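Local coordinates for iron-sulfur cluster co-chaperone protein HscB (Homo sapiens, PDB 3BVO) that acts as a mitochondrial J-type co-chaperone in iron-sulfur cluster assembly, working with the scaffold ISCU and the chaperone HSPA9, at residues Cys13-Pro19 / Cys30-Leu36; Arg24-Phe28 / Arg43-Leu48. One frame throughout, in Å; residues are numbered along the deposited sequence.

Contact 1. Residues Cys13-Pro19 / Cys30-Leu36; sequences CWNCGGP and CPQCRAL. With ZN (zinc ion), chain C.
Four thiolates, Cys13 and Cys16 from one loop and Cys30 and Cys33 from the other, converge on a single zinc ion, each SG lying 2.3 Å from the metal. Metal bonds carry most of this contact. Cys13 and Cys30 hold corresponding places: in each, SG lies anti to the backbone nitrogen (chi1 164° and 172°), which brings it to the zinc. Hydrogen bonds form a second shell. Cys13 SG accepts from two amides of its own turn, Asn15 N at 3.1 Å and Cys16 N at 3.2 Å, the latter almost straight; such donors would be expected to temper the negative charge on the sulfur. Cys30 SG receives a weak bond from Gln32 N. Across the loops, indole NE1 of Trp14 donates to Leu36 O at 3.0 Å, with the oxygen in the ring plane but the donor above the carbonyl plane. Apolar packing is sparse: Trp14 CZ2 rests 4.1 Å from Ala35 CB. Gln32, extended beyond CG, brings OE1 to 3.6 Å from Gly18 CA and crosses Pro19 at about a right angle. Phe88 of helix 83-104 meets the indole edge to face. Paired CxxC turns around one metal make this the tetracysteine zinc site of HscB.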
loop_
_atom_site.group_PDB
_atom_site.type_symbol
_atom_site.label_atom_id
_atom_site.label_comp_id
_atom_site.label_asym_id
_atom_site.label_seq_id
_atom_site.Cartn_x
_atom_site.Cartn_y
_atom_site.Cartn_z
ATOM N N CYS A 13 -23.261 -19.782 2.120
ATOM C CA CYS A 13 -22.108 -20.608 2.464
ATOM C C CYS A 13 -21.945 -21.782 1.516
ATOM O O CYS A 13 -22.923 -22.427 1.159
ATOM C CB CYS A 13 -22.228 -21.114 3.890
ATOM S SG CYS A 13 -21.124 -22.464 4.226
ATOM N N TRP A 14 -20.701 -22.067 1.135
ATOM C CA TRP A 14 -20.407 -23.125 0.163
ATOM C C TRP A 14 -20.628 -24.524 0.730
ATOM O O TRP A 14 -20.739 -25.488 -0.033
ATOM C CB TRP A 14 -18.991 -22.990 -0.400
ATOM C CG TRP A 14 -17.893 -23.261 0.585
ATOM C CD1 TRP A 14 -17.234 -22.336 1.366
ATOM C CD2 TRP A 14 -17.309 -24.537 0.899
ATOM N NE1 TRP A 14 -16.281 -22.962 2.145
ATOM C CE2 TRP A 14 -16.307 -24.309 1.883
ATOM C CE3 TRP A 14 -17.537 -25.849 0.453
ATOM C CZ2 TRP A 14 -15.530 -25.349 2.418
ATOM C CZ3 TRP A 14 -16.770 -26.882 0.978
ATOM C CH2 TRP A 14 -15.774 -26.626 1.953
ATOM N N ASN A 15 -20.704 -24.626 2.058
ATOM C CA ASN A 15 -20.968 -25.893 2.729
ATOM C C ASN A 15 -22.426 -26.078 3.144
ATOM O O ASN A 15 -23.018 -27.105 2.821
ATOM C CB ASN A 15 -20.048 -26.071 3.937
ATOM C CG ASN A 15 -19.613 -27.519 4.133
ATOM O OD1 ASN A 15 -19.803 -28.362 3.254
ATOM N ND2 ASN A 15 -19.014 -27.808 5.286
ATOM N N CYS A 16 -22.993 -25.096 3.858
ATOM C CA CYS A 16 -24.380 -25.159 4.340
ATOM C C CYS A 16 -25.361 -24.656 3.312
ATOM O O CYS A 16 -26.383 -25.287 3.045
ATOM C CB CYS A 16 -24.608 -24.256 5.552
ATOM S SG CYS A 16 -23.496 -24.363 6.914
ATOM N N GLY A 17 -25.062 -23.487 2.764
ATOM C CA GLY A 17 -26.078 -22.678 2.121
ATOM C C GLY A 17 -26.576 -21.658 3.128
ATOM O O GLY A 17 -27.544 -20.938 2.866
ATOM N N GLY A 18 -25.905 -21.602 4.281
ATOM C CA GLY A 18 -26.216 -20.653 5.342
ATOM C C GLY A 18 -26.073 -19.231 4.845
ATOM O O GLY A 18 -25.070 -18.895 4.223
ATOM N N PRO A 19 -27.092 -18.391 5.095
ATOM C CA PRO A 19 -27.102 -17.040 4.552
ATOM C C PRO A 19 -26.048 -16.160 5.208
ATOM O O PRO A 19 -25.888 -16.200 6.431
ATOM C CB PRO A 19 -28.505 -16.533 4.900
ATOM C CG PRO A 19 -29.290 -17.757 5.267
ATOM C CD PRO A 19 -28.301 -18.664 5.887
ATOM N N CYS A 30 -17.989 -19.588 8.752
ATOM C CA CYS A 30 -19.421 -19.798 8.786
ATOM C C CYS A 30 -19.890 -20.059 10.208
ATOM O O CYS A 30 -19.426 -20.990 10.845
ATOM C CB CYS A 30 -19.775 -20.985 7.918
ATOM S SG CYS A 30 -21.475 -21.496 8.062
ATOM N N PRO A 31 -20.798 -19.227 10.725
ATOM C CA PRO A 31 -21.239 -19.480 12.091
ATOM C C PRO A 31 -21.952 -20.822 12.270
ATOM O O PRO A 31 -22.088 -21.298 13.405
ATOM C CB PRO A 31 -22.194 -18.309 12.387
ATOM C CG PRO A 31 -22.557 -17.742 11.079
ATOM C CD PRO A 31 -21.417 -18.022 10.149
ATOM N N GLN A 32 -22.385 -21.420 11.163
ATOM C CA GLN A 32 -23.250 -22.593 11.202
ATOM C C GLN A 32 -22.478 -23.887 11.088
ATOM O O GLN A 32 -22.902 -24.897 11.642
ATOM C CB GLN A 32 -24.302 -22.532 10.096
ATOM C CG GLN A 32 -25.255 -21.348 10.198
ATOM C CD GLN A 32 -26.468 -21.479 9.289
ATOM O OE1 GLN A 32 -26.576 -22.427 8.503
ATOM N NE2 GLN A 32 -27.386 -20.524 9.391
ATOM N N CYS A 33 -21.353 -23.851 10.370
ATOM C CA CYS A 33 -20.566 -25.060 10.071
ATOM C C CYS A 33 -19.034 -24.914 10.247
ATOM O O CYS A 33 -18.286 -25.884 10.072
ATOM C CB CYS A 33 -20.912 -25.587 8.669
ATOM S SG CYS A 33 -20.192 -24.644 7.317
ATOM N N ARG A 34 -18.588 -23.705 10.578
ATOM C CA ARG A 34 -17.196 -23.413 10.922
ATOM C C ARG A 34 -16.241 -23.399 9.721
ATOM O O ARG A 34 -15.036 -23.187 9.886
ATOM C CB ARG A 34 -16.695 -24.359 12.023
ATOM C CG ARG A 34 -15.756 -23.728 13.046
ATOM C CD ARG A 34 -15.370 -24.752 14.092
ATOM N NE ARG A 34 -14.038 -24.525 14.632
ATOM C CZ ARG A 34 -13.738 -24.457 15.926
ATOM N NH1 ARG A 34 -14.672 -24.616 16.850
ATOM N NH2 ARG A 34 -12.485 -24.236 16.302
ATOM N N ALA A 35 -16.782 -23.601 8.518
ATOM C CA ALA A 35 -16.002 -23.622 7.274
ATOM C C ALA A 35 -15.452 -22.242 6.891
ATOM O O ALA A 35 -16.100 -21.214 7.125
ATOM C CB ALA A 35 -16.846 -24.174 6.150
ATOM N N LEU A 36 -14.252 -22.218 6.308
ATOM C CA LEU A 36 -13.628 -20.964 5.905
ATOM C C LEU A 36 -14.282 -20.501 4.627
ATOM O O LEU A 36 -14.358 -21.254 3.663
ATOM C CB LEU A 36 -12.122 -21.132 5.698
ATOM C CG LEU A 36 -11.346 -19.852 5.332
ATOM C CD1 LEU A 36 -10.748 -19.192 6.551
ATOM C CD2 LEU A 36 -10.241 -20.136 4.344
HETATM ZN ZN ZN C . -21.635 -23.082 6.397
#

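Contact 2. Residues Arg24-Phe28 / Arg43-Leu48; sequences REDRF and RDYFSL
Arg43 reaches across to Asp26 with both terminal nitrogens, end-on, and both converge on one oxygen, Asp26 OD1, which lies 2.8 Å from Arg43 NH2. The oxygen sits in the guanidinium plane, although the carboxylate is turned 49° against it; Arg65 of helix 59-73 takes the other Asp26 oxygen, OD2, in a second salt bridge. CG anti to the backbone nitrogen (chi1 -173°) and an extended chain carry the arginine head this far. Ser47 is gripped side-on, OG accepting from Arg43 NE at 2.8 Å and Ser47 O from Arg43 NH1, which leaves the guanidinium little freedom to rotate. With four hydrogen bonds on one group, this is the tight part of the contact. Glu25 CG, 3.5 Å from Arg43 NE, and Leu48 CD1 lie over opposite guanidinium faces, both displaced toward its rim. Ser47 belongs to helix 45-48, the short first helix of the J domain; Asp44 is its N-cap, OD1 accepting from Ser47 N. Elsewhere the fit is looser. Phe28 CZ stands 4.2 Å from Leu48 CD1, which meets the ring at its edge. The charged atoms Glu25 OE2 and Arg43 NE, 4.8 Å apart, are not in contact, and the solvent side is where exposed Asp26 lies.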
loop_
_atom_site.group_PDB
_atom_site.type_symbol
_atom_site.label_atom_id
_atom_site.label_comp_id
_atom_site.label_asym_id
_atom_site.label_seq_id
_atom_site.Cartn_x
_atom_site.Cartn_y
_atom_site.Cartn_z
ATOM N N ARG A 24 -22.132 -6.938 10.139
ATOM C CA ARG A 24 -20.743 -6.464 10.183
ATOM C C ARG A 24 -19.717 -7.400 9.538
ATOM O O ARG A 24 -19.984 -8.585 9.307
ATOM C CB ARG A 24 -20.328 -6.031 11.599
ATOM C CG ARG A 24 -20.611 -4.549 11.901
ATOM C CD ARG A 24 -19.732 -3.619 11.053
ATOM N NE ARG A 24 -20.135 -2.215 11.158
ATOM C CZ ARG A 24 -19.633 -1.216 10.428
ATOM N NH1 ARG A 24 -18.694 -1.444 9.516
ATOM N NH2 ARG A 24 -20.077 0.021 10.607
ATOM N N GLU A 25 -18.537 -6.844 9.281
ATOM C CA GLU A 25 -17.712 -7.257 8.144
ATOM C C GLU A 25 -17.002 -8.614 8.192
ATOM O O GLU A 25 -17.133 -9.384 7.246
ATOM C CB GLU A 25 -16.720 -6.145 7.772
ATOM C CG GLU A 25 -16.335 -6.121 6.290
ATOM C CD GLU A 25 -17.182 -5.159 5.463
ATOM O OE1 GLU A 25 -17.562 -4.088 5.990
ATOM O OE2 GLU A 25 -17.451 -5.465 4.280
ATOM N N ASP A 26 -16.252 -8.900 9.258
ATOM C CA ASP A 26 -15.335 -10.058 9.278
ATOM C C ASP A 26 -16.011 -11.420 9.069
ATOM O O ASP A 26 -16.240 -12.151 10.028
ATOM C CB ASP A 26 -14.513 -10.083 10.574
ATOM C CG ASP A 26 -13.219 -9.286 10.481
ATOM O OD1 ASP A 26 -12.884 -8.761 9.401
ATOM O OD2 ASP A 26 -12.524 -9.189 11.512
ATOM N N ARG A 27 -16.302 -11.759 7.815
ATOM C CA ARG A 27 -17.003 -13.001 7.484
ATOM C C ARG A 27 -16.022 -14.085 7.068
ATOM O O ARG A 27 -16.101 -14.629 5.961
ATOM C CB ARG A 27 -18.026 -12.774 6.369
ATOM C CG ARG A 27 -19.067 -11.730 6.665
ATOM C CD ARG A 27 -19.454 -11.004 5.391
ATOM N NE ARG A 27 -19.640 -9.578 5.636
ATOM C CZ ARG A 27 -20.749 -9.037 6.133
ATOM N NH1 ARG A 27 -21.793 -9.804 6.438
ATOM N NH2 ARG A 27 -20.816 -7.727 6.325
ATOM N N PHE A 28 -15.099 -14.405 7.963
ATOM C CA PHE A 28 -14.118 -15.441 7.685
ATOM C C PHE A 28 -14.686 -16.854 7.832
ATOM O O PHE A 28 -14.465 -17.707 6.977
ATOM C CB PHE A 28 -12.883 -15.270 8.572
ATOM C CG PHE A 28 -12.143 -13.984 8.347
ATOM C CD1 PHE A 28 -11.631 -13.666 7.096
ATOM C CD2 PHE A 28 -11.936 -13.104 9.398
ATOM C CE1 PHE A 28 -10.943 -12.475 6.891
ATOM C CE2 PHE A 28 -11.251 -11.903 9.206
ATOM C CZ PHE A 28 -10.752 -11.593 7.948
ATOM N N ARG A 43 -14.457 -6.078 -0.422
ATOM C CA ARG A 43 -13.853 -5.560 0.797
ATOM C C ARG A 43 -12.534 -4.869 0.500
ATOM O O ARG A 43 -11.602 -5.501 -0.016
ATOM C CB ARG A 43 -13.622 -6.690 1.791
ATOM C CG ARG A 43 -13.160 -6.202 3.139
ATOM C CD ARG A 43 -13.266 -7.270 4.207
ATOM N NE ARG A 43 -12.957 -6.720 5.527
ATOM C CZ ARG A 43 -12.895 -7.428 6.653
ATOM N NH1 ARG A 43 -12.598 -6.822 7.802
ATOM N NH2 ARG A 43 -13.124 -8.741 6.632
ATOM N N ASP A 44 -12.450 -3.575 0.822
ATOM C CA ASP A 44 -11.229 -2.820 0.571
ATOM C C ASP A 44 -10.153 -3.185 1.600
ATOM O O ASP A 44 -10.432 -3.861 2.603
ATOM C CB ASP A 44 -11.508 -1.309 0.524
ATOM C CG ASP A 44 -11.610 -0.665 1.913
ATOM O OD1 ASP A 44 -10.720 -0.904 2.767
ATOM O OD2 ASP A 44 -12.564 0.125 2.142
ATOM N N TYR A 45 -8.927 -2.730 1.358
ATOM C CA TYR A 45 -7.809 -3.038 2.235
ATOM C C TYR A 45 -7.901 -2.404 3.634
ATOM O O TYR A 45 -7.505 -3.020 4.620
ATOM C CB TYR A 45 -6.495 -2.647 1.562
ATOM C CG TYR A 45 -6.060 -3.525 0.395
ATOM C CD1 TYR A 45 -6.485 -4.851 0.278
ATOM C CD2 TYR A 45 -5.177 -3.036 -0.561
ATOM C CE1 TYR A 45 -6.056 -5.641 -0.762
ATOM C CE2 TYR A 45 -4.753 -3.810 -1.598
ATOM C CZ TYR A 45 -5.188 -5.112 -1.703
ATOM O OH TYR A 45 -4.746 -5.878 -2.763
ATOM N N PHE A 46 -8.421 -1.187 3.729
ATOM C CA PHE A 46 -8.532 -0.539 5.028
ATOM C C PHE A 46 -9.468 -1.314 5.945
ATOM O O PHE A 46 -9.235 -1.426 7.154
ATOM C CB PHE A 46 -8.995 0.905 4.867
ATOM C CG PHE A 46 -7.967 1.791 4.227
ATOM C CD1 PHE A 46 -6.910 2.308 4.982
ATOM C CD2 PHE A 46 -8.043 2.098 2.870
ATOM C CE1 PHE A 46 -5.948 3.110 4.396
ATOM C CE2 PHE A 46 -7.082 2.901 2.279
ATOM C CZ PHE A 46 -6.029 3.405 3.037
ATOM N N SER A 47 -10.528 -1.851 5.350
ATOM C CA SER A 47 -11.494 -2.651 6.075
ATOM C C SER A 47 -10.849 -3.952 6.520
ATOM O O SER A 47 -10.949 -4.341 7.691
ATOM C CB SER A 47 -12.718 -2.932 5.202
ATOM O OG SER A 47 -13.491 -3.989 5.746
ATOM N N LEU A 48 -10.178 -4.611 5.578
ATOM C CA LEU A 48 -9.538 -5.893 5.852
ATOM C C LEU A 48 -8.474 -5.735 6.910
ATOM O O LEU A 48 -8.233 -6.641 7.673
ATOM C CB LEU A 48 -8.939 -6.510 4.578
ATOM C CG LEU A 48 -8.195 -7.851 4.686
ATOM C CD1 LEU A 48 -9.111 -8.960 5.099
ATOM C CD2 LEU A 48 -7.521 -8.212 3.392
#

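From the N terminus, the chain first runs through Cys13-Pro19, passes Arg24-Phe28, and returns at Cys30-Leu36, where contact 1 closes a loop of ten intervening residues. Contact 2 closes a longer one, from Arg24-Phe28 to Arg43-Leu48 with fourteen residues between. Because the segments alternate along the sequence, the two closures cross rather than nest: Arg24-Phe28 lies inside the first loop, and Cys30-Leu36 inside the second. Their centres are about 17 Å apart, yet they touch where Leu36 CD1 packs 4.0 Å from Phe28 O. Contact 1 closes the zinc loop and, through Trp14 and Leu36, rests on helix 83-104; contact 2 ties the same loop region to the short first helix of the J domain.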